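Local coordinates for hypoxanthine-guanine phosphoribosyltransferase (HGPRT) (Schistosoma mansoni, PDB 5IPF), which catalyses the transfer of a phosphoribosyl group from phosphoribosyl pyrophosphate to hypoxanthine or guanine, yielding IMP or GMP in purine salvage, at residues F39-F44 / E52-V57; F212-A217 / C231-V236. All blocks are in the same frame, centred on the assembly; numbering follows the deposited sequence.

Interaction 1: F39-F44 / E52-V57; sequences FPTEYF and ECLDYV
Phe39 and Val57 form a single antiparallel hydrogen-bonded pair, closed by both of their backbone bonds. Val57 N donates to Phe39 O over 2.7 Å, and Phe39 N returns a bond to Val57 O at 3.1 Å. The angles at hydrogen, 176° and 173°, make both nearly straight, and each donor lies in the plane of the carbonyl it meets.

Two residues further along each segment, water 1 takes over, accepting from Thr41 N (2.9 Å) and donating to Asp55 O (2.7 Å).

The apolar part of the contact centres on the methyl of Thr41. Thr41 CG2, anti to the carbonyl carbon, packs on Leu54 CB (3.8 Å), touches Tyr56 CA and meets Val57 CG2 (3.9 Å). Tyr56 contributes its CB, set against Phe39 O, while its ring leads away from 39-44.

The segment 39-44 belongs to the loop between strands 30-31 and 54-59, and it lies along strand 54-59, whose other neighbour is strand 230-233. Leu54 also packs on Phe224 and Leu227, and Phe39 meets Phe36 edge-to-face and Val30 of the second subunit.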
ATOM      1  N   PHE A  39     -17.470 -14.253   0.343  1.00 38.04           N
ATOM      2  CA  PHE A  39     -17.498 -13.653   1.660  1.00 43.60           C
ATOM      3  C   PHE A  39     -18.601 -12.604   1.745  1.00 40.27           C
ATOM      4  O   PHE A  39     -18.753 -11.783   0.833  1.00 61.10           O
ATOM      5  CB  PHE A  39     -16.152 -13.001   2.003  1.00 42.93           C
ATOM      6  CG  PHE A  39     -14.957 -13.792   1.549  1.00 36.31           C
ATOM      7  CD1 PHE A  39     -14.475 -14.853   2.302  1.00 36.80           C
ATOM      8  CD2 PHE A  39     -14.307 -13.461   0.373  1.00 49.23           C
ATOM      9  CE1 PHE A  39     -13.367 -15.570   1.880  1.00 45.63           C
ATOM     10  CE2 PHE A  39     -13.204 -14.172  -0.054  1.00 33.87           C
ATOM     11  CZ  PHE A  39     -12.731 -15.226   0.699  1.00 41.76           C
ATOM     12  N   PRO A  40     -19.381 -12.613   2.824  1.00 42.18           N
ATOM     13  CA  PRO A  40     -20.442 -11.609   2.987  1.00 58.58           C
ATOM     14  C   PRO A  40     -19.870 -10.199   3.043  1.00 43.62           C
ATOM     15  O   PRO A  40     -18.804  -9.961   3.614  1.00 42.79           O
ATOM     16  CB  PRO A  40     -21.111 -12.006   4.310  1.00 46.14           C
ATOM     17  CG  PRO A  40     -20.163 -12.969   4.971  1.00 45.35           C
ATOM     18  CD  PRO A  40     -19.361 -13.613   3.901  1.00 62.63           C
ATOM     19  N   THR A  41     -20.598  -9.259   2.437  1.00 56.60           N
ATOM     20  CA  THR A  41     -20.119  -7.895   2.251  1.00 44.49           C
ATOM     21  C   THR A  41     -19.986  -7.114   3.553  1.00 54.55           C
ATOM     22  O   THR A  41     -19.381  -6.036   3.542  1.00 59.42           O
ATOM     23  CB  THR A  41     -21.057  -7.146   1.303  1.00 53.19           C
ATOM     24  OG1 THR A  41     -22.400  -7.205   1.807  1.00 70.84           O
ATOM     25  CG2 THR A  41     -21.018  -7.771  -0.081  1.00 45.22           C
ATOM     26  N   GLU A  42     -20.523  -7.621   4.666  1.00 59.07           N
ATOM     27  CA  GLU A  42     -20.513  -6.868   5.916  1.00 58.07           C
ATOM     28  C   GLU A  42     -19.159  -6.877   6.612  1.00 59.30           C
ATOM     29  O   GLU A  42     -18.889  -5.979   7.420  1.00 51.10           O
ATOM     30  CB  GLU A  42     -21.581  -7.414   6.867  1.00 55.27           C
ATOM     31  CG  GLU A  42     -21.532  -8.921   7.053  1.00 73.93           C
ATOM     32  CD  GLU A  42     -22.837  -9.595   6.670  1.00 80.62           C
ATOM     33  OE1 GLU A  42     -23.575 -10.031   7.581  1.00 84.22           O
ATOM     34  OE2 GLU A  42     -23.128  -9.679   5.458  1.00 61.05           O
ATOM     35  N   TYR A  43     -18.303  -7.857   6.327  1.00 46.30           N
ATOM     36  CA  TYR A  43     -17.000  -7.953   6.974  1.00 62.92           C
ATOM     37  C   TYR A  43     -15.904  -7.232   6.203  1.00 61.23           C
ATOM     38  O   TYR A  43     -14.728  -7.344   6.567  1.00 42.86           O
ATOM     39  CB  TYR A  43     -16.620  -9.421   7.181  1.00 44.58           C
ATOM     40  CG  TYR A  43     -17.654 -10.190   7.962  1.00 48.67           C
ATOM     41  CD1 TYR A  43     -17.948  -9.859   9.278  1.00 60.62           C
ATOM     42  CD2 TYR A  43     -18.340 -11.246   7.384  1.00 47.16           C
ATOM     43  CE1 TYR A  43     -18.899 -10.559   9.995  1.00 51.09           C
ATOM     44  CE2 TYR A  43     -19.288 -11.950   8.090  1.00 48.27           C
ATOM     45  CZ  TYR A  43     -19.564 -11.604   9.393  1.00 60.92           C
ATOM     46  OH  TYR A  43     -20.513 -12.312  10.088  1.00 69.80           O
ATOM     47  N   PHE A  44     -16.257  -6.499   5.153  1.00 43.26           N
ATOM     48  CA  PHE A  44     -15.307  -5.691   4.410  1.00 41.95           C
ATOM     49  C   PHE A  44     -15.888  -4.300   4.209  1.00 43.65           C
ATOM     50  O   PHE A  44     -17.096  -4.082   4.328  1.00 56.77           O
ATOM     51  CB  PHE A  44     -14.956  -6.324   3.057  1.00 39.65           C
ATOM     52  CG  PHE A  44     -14.187  -7.608   3.172  1.00 40.97           C
ATOM     53  CD1 PHE A  44     -12.805  -7.595   3.262  1.00 37.14           C
ATOM     54  CD2 PHE A  44     -14.844  -8.826   3.187  1.00 38.25           C
ATOM     55  CE1 PHE A  44     -12.093  -8.774   3.368  1.00 36.13           C
ATOM     56  CE2 PHE A  44     -14.137 -10.008   3.294  1.00 37.30           C
ATOM     57  CZ  PHE A  44     -12.760  -9.982   3.383  1.00 36.28           C
ATOM     58  N   GLU A  52     -27.282  -2.709  -0.289  1.00 85.99           N
ATOM     59  CA  GLU A  52     -28.276  -3.751  -0.502  1.00 88.94           C
ATOM     60  C   GLU A  52     -28.220  -4.349  -1.904  1.00 90.39           C
ATOM     61  O   GLU A  52     -29.100  -5.138  -2.263  1.00 94.99           O
ATOM     62  CB  GLU A  52     -29.678  -3.202  -0.224  1.00 93.09           C
ATOM     63  N   CYS A  53     -27.206  -4.007  -2.695  1.00 83.72           N
ATOM     64  CA  CYS A  53     -27.132  -4.435  -4.086  1.00 58.20           C
ATOM     65  C   CYS A  53     -26.101  -5.530  -4.329  1.00 64.83           C
ATOM     66  O   CYS A  53     -25.986  -6.007  -5.462  1.00 61.92           O
ATOM     67  CB  CYS A  53     -26.823  -3.237  -4.988  1.00 58.91           C
ATOM     68  SG  CYS A  53     -28.071  -1.933  -4.953  1.00 88.00           S
ATOM     69  N   LEU A  54     -25.362  -5.948  -3.305  1.00 58.53           N
ATOM     70  CA  LEU A  54     -24.255  -6.881  -3.467  1.00 49.49           C
ATOM     71  C   LEU A  54     -24.559  -8.185  -2.743  1.00 49.26           C
ATOM     72  O   LEU A  54     -24.916  -8.175  -1.560  1.00 66.81           O
ATOM     73  CB  LEU A  54     -22.954  -6.274  -2.939  1.00 47.61           C
ATOM     74  CG  LEU A  54     -22.572  -4.926  -3.552  1.00 48.03           C
ATOM     75  CD1 LEU A  54     -21.347  -4.352  -2.864  1.00 53.43           C
ATOM     76  CD2 LEU A  54     -22.338  -5.066  -5.047  1.00 47.18           C
ATOM     77  N   ASP A  55     -24.401  -9.304  -3.455  1.00 65.16           N
ATOM     78  CA  ASP A  55     -24.623 -10.614  -2.849  1.00 65.56           C
ATOM     79  C   ASP A  55     -23.461 -10.992  -1.935  1.00 61.57           C
ATOM     80  O   ASP A  55     -23.649 -11.223  -0.734  1.00 55.66           O
ATOM     81  CB  ASP A  55     -24.829 -11.666  -3.943  1.00 68.30           C
ATOM     82  CG  ASP A  55     -25.646 -12.858  -3.468  1.00 77.11           C
ATOM     83  OD1 ASP A  55     -25.530 -13.239  -2.282  1.00 83.42           O
ATOM     84  OD2 ASP A  55     -26.408 -13.416  -4.284  1.00 78.19           O
ATOM     85  N   TYR A  56     -22.250 -11.052  -2.485  1.00 66.85           N
ATOM     86  CA  TYR A  56     -21.062 -11.297  -1.677  1.00 61.07           C
ATOM     87  C   TYR A  56     -19.841 -10.736  -2.393  1.00 58.89           C
ATOM     88  O   TYR A  56     -19.919 -10.265  -3.528  1.00 57.01           O
ATOM     89  CB  TYR A  56     -20.886 -12.788  -1.370  1.00 44.33           C
ATOM     90  CG  TYR A  56     -20.953 -13.704  -2.573  1.00 44.40           C
ATOM     91  CD1 TYR A  56     -19.846 -13.902  -3.389  1.00 44.00           C
ATOM     92  CD2 TYR A  56     -22.120 -14.395  -2.875  1.00 59.27           C
ATOM     93  CE1 TYR A  56     -19.902 -14.750  -4.482  1.00 50.58           C
ATOM     94  CE2 TYR A  56     -22.188 -15.246  -3.964  1.00 66.21           C
ATOM     95  CZ  TYR A  56     -21.077 -15.421  -4.764  1.00 63.46           C
ATOM     96  OH  TYR A  56     -21.145 -16.266  -5.848  1.00 63.91           O
ATOM     97  N   VAL A  57     -18.711 -10.780  -1.700  1.00 38.59           N
ATOM     98  CA  VAL A  57     -17.433 -10.367  -2.267  1.00 36.81           C
ATOM     99  C   VAL A  57     -16.745 -11.595  -2.844  1.00 35.55           C
ATOM    100  O   VAL A  57     -16.589 -12.608  -2.153  1.00 35.59           O
ATOM    101  CB  VAL A  57     -16.551  -9.696  -1.202  1.00 46.06           C
ATOM    102  CG1 VAL A  57     -15.200  -9.342  -1.793  1.00 34.77           C
ATOM    103  CG2 VAL A  57     -17.239  -8.465  -0.637  1.00 39.93           C
TER
HETATM  104  O   HOH W   1     -23.186 -10.326   1.743  1.00 35.28           O

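Interaction 2: F212-A217 / C231-V236; sequences FVVGYA and CVINEV. With IMP (inosinic acid), chain E.
Val214 and Cys231 are an antiparallel hydrogen-bonded pair that fixes the register of the two segments. Val214 N donates to Cys231 O at 2.7 Å, and Cys231 N donates to Val214 O at 2.8 Å; angles at hydrogen of 165° and 171° support both bonds. Val213 and Val232 direct their side chains to the other face of the sheet from Val214 and Cys231, and their CG1 methyls touch. On the Val214 side, Ile233 CG2 packs against Val214 CG2 at 3.6 Å, the two side chains crossing at about a right angle.

Phe212 carries the contact on to the ligand. Beyond CB, CG stands anti to the backbone N (chi1 -158°), which lays the ring against the hypoxanthine base. CG lies near IMP O6. Along one side of the ring CD1 comes within 3.4 Å of IMP O6, and CE1 meets C6. Along the other, CD2 touches Ile233 CD1 at 3.9 Å and also nears N1, while CE2 faces N1 and C2. At the tip, CZ is 3.4 Å from IMP N1, which sits over one ring face, offset toward the rim; the base and the ring are nearly parallel.

The backbone of Val213 reads the base edge. IMP N1 donates to Val213 O at 2.6 Å, and Val213 N gives a weak bond to IMP O6 at 3.3 Å. This donor and acceptor pair matches the 6-oxopurine pattern shared by hypoxanthine and guanine. An aromatic side chain over the base beside a backbone that reads N1 and O6 is characteristic of the purine site of 6-oxopurine phosphoribosyltransferases, here held by the small antiparallel sheet, while Asp160 and residues 163-167 are among those that line the rest of the nucleotide pocket.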
ATOM      1  N   PHE A 212     -22.078 -13.176 -12.908  1.00 41.85           N
ATOM      2  CA  PHE A 212     -21.727 -11.812 -13.281  1.00 41.63           C
ATOM      3  C   PHE A 212     -21.032 -11.112 -12.116  1.00 60.66           C
ATOM      4  O   PHE A 212     -21.497 -11.178 -10.974  1.00 65.00           O
ATOM      5  CB  PHE A 212     -22.971 -11.035 -13.708  1.00 44.36           C
ATOM      6  CG  PHE A 212     -22.669  -9.849 -14.576  1.00 44.94           C
ATOM      7  CD1 PHE A 212     -22.521  -9.998 -15.944  1.00 45.96           C
ATOM      8  CD2 PHE A 212     -22.524  -8.588 -14.025  1.00 50.03           C
ATOM      9  CE1 PHE A 212     -22.238  -8.909 -16.750  1.00 46.88           C
ATOM     10  CE2 PHE A 212     -22.241  -7.494 -14.826  1.00 60.13           C
ATOM     11  CZ  PHE A 212     -22.099  -7.656 -16.190  1.00 46.71           C
ATOM     12  N   VAL A 213     -19.913 -10.443 -12.406  1.00 45.64           N
ATOM     13  CA  VAL A 213     -19.097  -9.802 -11.383  1.00 42.72           C
ATOM     14  C   VAL A 213     -18.988  -8.310 -11.674  1.00 42.89           C
ATOM     15  O   VAL A 213     -18.989  -7.879 -12.832  1.00 39.77           O
ATOM     16  CB  VAL A 213     -17.694 -10.443 -11.283  1.00 40.15           C
ATOM     17  CG1 VAL A 213     -17.793 -11.843 -10.703  1.00 37.94           C
ATOM     18  CG2 VAL A 213     -17.017 -10.469 -12.647  1.00 34.41           C
ATOM     19  N   VAL A 214     -18.899  -7.518 -10.603  1.00 45.34           N
ATOM     20  CA  VAL A 214     -18.768  -6.065 -10.680  1.00 38.23           C
ATOM     21  C   VAL A 214     -17.715  -5.618  -9.671  1.00 40.99           C
ATOM     22  O   VAL A 214     -17.237  -6.404  -8.855  1.00 36.63           O
ATOM     23  CB  VAL A 214     -20.103  -5.336 -10.410  1.00 40.88           C
ATOM     24  CG1 VAL A 214     -21.139  -5.691 -11.466  1.00 42.74           C
ATOM     25  CG2 VAL A 214     -20.621  -5.661  -9.013  1.00 41.24           C
ATOM     26  N   GLY A 215     -17.361  -4.336  -9.735  1.00 44.33           N
ATOM     27  CA  GLY A 215     -16.384  -3.747  -8.842  1.00 43.14           C
ATOM     28  C   GLY A 215     -14.972  -3.798  -9.412  1.00 47.43           C
ATOM     29  O   GLY A 215     -14.650  -4.601 -10.291  1.00 44.65           O
ATOM     30  N   TYR A 216     -14.111  -2.917  -8.888  1.00 54.81           N
ATOM     31  CA  TYR A 216     -12.717  -2.795  -9.338  1.00 48.91           C
ATOM     32  C   TYR A 216     -12.657  -2.496 -10.844  1.00 47.19           C
ATOM     33  O   TYR A 216     -12.068  -3.241 -11.631  1.00 45.19           O
ATOM     34  CB  TYR A 216     -11.904  -4.044  -8.962  1.00 40.38           C
ATOM     35  CG  TYR A 216     -10.409  -3.914  -9.170  1.00 43.94           C
ATOM     36  CD1 TYR A 216      -9.637  -3.120  -8.332  1.00 41.90           C
ATOM     37  CD2 TYR A 216      -9.772  -4.585 -10.208  1.00 34.87           C
ATOM     38  CE1 TYR A 216      -8.276  -2.989  -8.526  1.00 36.58           C
ATOM     39  CE2 TYR A 216      -8.412  -4.461 -10.411  1.00 43.82           C
ATOM     40  CZ  TYR A 216      -7.669  -3.661  -9.566  1.00 48.30           C
ATOM     41  OH  TYR A 216      -6.312  -3.526  -9.751  1.00 37.07           O
ATOM     42  N   ALA A 217     -13.301  -1.387 -11.234  1.00 43.75           N
ATOM     43  CA  ALA A 217     -13.597  -0.886 -12.571  1.00 38.79           C
ATOM     44  C   ALA A 217     -14.515  -1.811 -13.387  1.00 45.99           C
ATOM     45  O   ALA A 217     -14.952  -1.402 -14.462  1.00 51.15           O
ATOM     46  CB  ALA A 217     -12.340  -0.578 -13.410  1.00 48.61           C
ATOM     47  N   CYS A 231     -17.194  -8.211  -6.713  1.00 36.72           N
ATOM     48  CA  CYS A 231     -18.378  -8.757  -6.073  1.00 45.13           C
ATOM     49  C   CYS A 231     -19.339  -9.270  -7.135  1.00 49.90           C
ATOM     50  O   CYS A 231     -19.157  -9.041  -8.333  1.00 54.70           O
ATOM     51  CB  CYS A 231     -19.064  -7.703  -5.194  1.00 55.02           C
ATOM     52  SG  CYS A 231     -17.957  -6.918  -4.002  1.00 54.67           S
ATOM     53  N   VAL A 232     -20.372  -9.974  -6.682  1.00 48.42           N
ATOM     54  CA  VAL A 232     -21.447 -10.450  -7.543  1.00 52.87           C
ATOM     55  C   VAL A 232     -22.716  -9.688  -7.186  1.00 58.24           C
ATOM     56  O   VAL A 232     -23.035  -9.512  -6.003  1.00 52.09           O
ATOM     57  CB  VAL A 232     -21.653 -11.970  -7.413  1.00 56.14           C
ATOM     58  CG1 VAL A 232     -20.434 -12.720  -7.930  1.00 43.36           C
ATOM     59  CG2 VAL A 232     -21.940 -12.356  -5.974  1.00 55.36           C
ATOM     60  N   ILE A 233     -23.429  -9.218  -8.209  1.00 65.66           N
ATOM     61  CA  ILE A 233     -24.680  -8.511  -7.977  1.00 73.76           C
ATOM     62  C   ILE A 233     -25.767  -9.507  -7.604  1.00 74.71           C
ATOM     63  O   ILE A 233     -25.798 -10.642  -8.101  1.00 73.39           O
ATOM     64  CB  ILE A 233     -25.079  -7.693  -9.217  1.00 83.25           C
ATOM     65  CG1 ILE A 233     -25.096  -8.587 -10.460  1.00 85.43           C
ATOM     66  CG2 ILE A 233     -24.140  -6.514  -9.403  1.00 82.51           C
ATOM     67  CD1 ILE A 233     -25.551  -7.879 -11.714  1.00 87.78           C
ATOM     68  N   ASN A 234     -26.661  -9.090  -6.717  1.00 83.25           N
ATOM     69  CA  ASN A 234     -27.825  -9.892  -6.370  1.00 69.98           C
ATOM     70  C   ASN A 234     -28.961  -9.529  -7.328  1.00 92.66           C
ATOM     71  O   ASN A 234     -28.719  -9.057  -8.443  1.00 75.06           O
ATOM     72  CB  ASN A 234     -28.186  -9.681  -4.896  1.00 71.00           C
ATOM     73  N   GLU A 235     -30.210  -9.737  -6.911  1.00102.19           N
ATOM     74  CA  GLU A 235     -31.338  -9.420  -7.779  1.00 98.80           C
ATOM     75  C   GLU A 235     -31.724  -7.948  -7.687  1.00 95.11           C
ATOM     76  O   GLU A 235     -32.022  -7.318  -8.708  1.00 90.54           O
ATOM     77  CB  GLU A 235     -32.533 -10.309  -7.431  1.00 95.16           C
ATOM     78  N   VAL A 236     -31.721  -7.386  -6.475  1.00 97.65           N
ATOM     79  CA  VAL A 236     -32.096  -5.985  -6.307  1.00101.84           C
ATOM     80  C   VAL A 236     -31.102  -5.076  -7.018  1.00106.15           C
ATOM     81  O   VAL A 236     -31.482  -4.054  -7.601  1.00109.02           O
ATOM     82  CB  VAL A 236     -32.216  -5.638  -4.811  1.00 95.80           C
TER
HETATM   83  P   IMP E1300     -16.503 -11.205 -24.298  1.00 71.06           P
HETATM   84  O1P IMP E1300     -15.157 -11.846 -24.055  1.00 77.94           O
HETATM   85  O2P IMP E1300     -17.732 -11.868 -23.724  1.00 67.71           O
HETATM   86  O3P IMP E1300     -16.695 -11.105 -25.793  1.00 90.48           O
HETATM   87  O5' IMP E1300     -16.460  -9.733 -23.684  1.00 79.15           O
HETATM   88  C5' IMP E1300     -17.518  -9.268 -22.852  1.00 76.54           C
HETATM   89  C4' IMP E1300     -17.456  -7.780 -22.601  1.00 68.65           C
HETATM   90  O4' IMP E1300     -18.293  -7.465 -21.467  1.00 64.09           O
HETATM   91  C3' IMP E1300     -16.091  -7.206 -22.267  1.00 75.32           C
HETATM   92  O3' IMP E1300     -16.061  -5.821 -22.607  1.00 82.05           O
HETATM   93  C2' IMP E1300     -16.020  -7.360 -20.748  1.00 75.28           C
HETATM   94  O2' IMP E1300     -15.228  -6.385 -20.102  1.00 79.89           O
HETATM   95  C1' IMP E1300     -17.494  -7.265 -20.311  1.00 65.79           C
HETATM   96  N9  IMP E1300     -17.870  -8.286 -19.328  1.00 55.39           N
HETATM   97  C8  IMP E1300     -17.965  -9.631 -19.575  1.00 53.75           C
HETATM   98  N7  IMP E1300     -18.335 -10.259 -18.439  1.00 52.74           N
HETATM   99  C5  IMP E1300     -18.482  -9.336 -17.465  1.00 58.66           C
HETATM  100  C6  IMP E1300     -18.844  -9.445 -16.128  1.00 56.07           C
HETATM  101  O6  IMP E1300     -19.154 -10.539 -15.659  1.00 51.70           O
HETATM  102  N1  IMP E1300     -18.913  -8.308 -15.350  1.00 52.90           N
HETATM  103  C2  IMP E1300     -18.625  -7.077 -15.903  1.00 53.19           C
HETATM  104  N3  IMP E1300     -18.266  -6.977 -17.232  1.00 53.55           N
HETATM  105  C4  IMP E1300     -18.194  -8.089 -18.006  1.00 55.45           C

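In the fold
Interactions 1 and 2 meet in one antiparallel sheet of three strands, where 230-233 lies between 54-59 and 213-214. Val232 joins them: its O and N probably pair with Asp55 N and Tyr56 O, while Val57 CG2 packs on the sulfur of Cys231. Their centres are 10 Å apart. Interaction 1 is partly buried, includes a water bridge and adjoins a second subunit, whereas interaction 2 is buried within the chain and no other subunit touches its segments. Both use a reciprocal backbone pair, but the apolar packing of interaction 1 gathers round a threonine methyl, and that of interaction 2 is among branched aliphatic side chains, one of which, Ile233, reaches the phenylalanine facing the nucleotide.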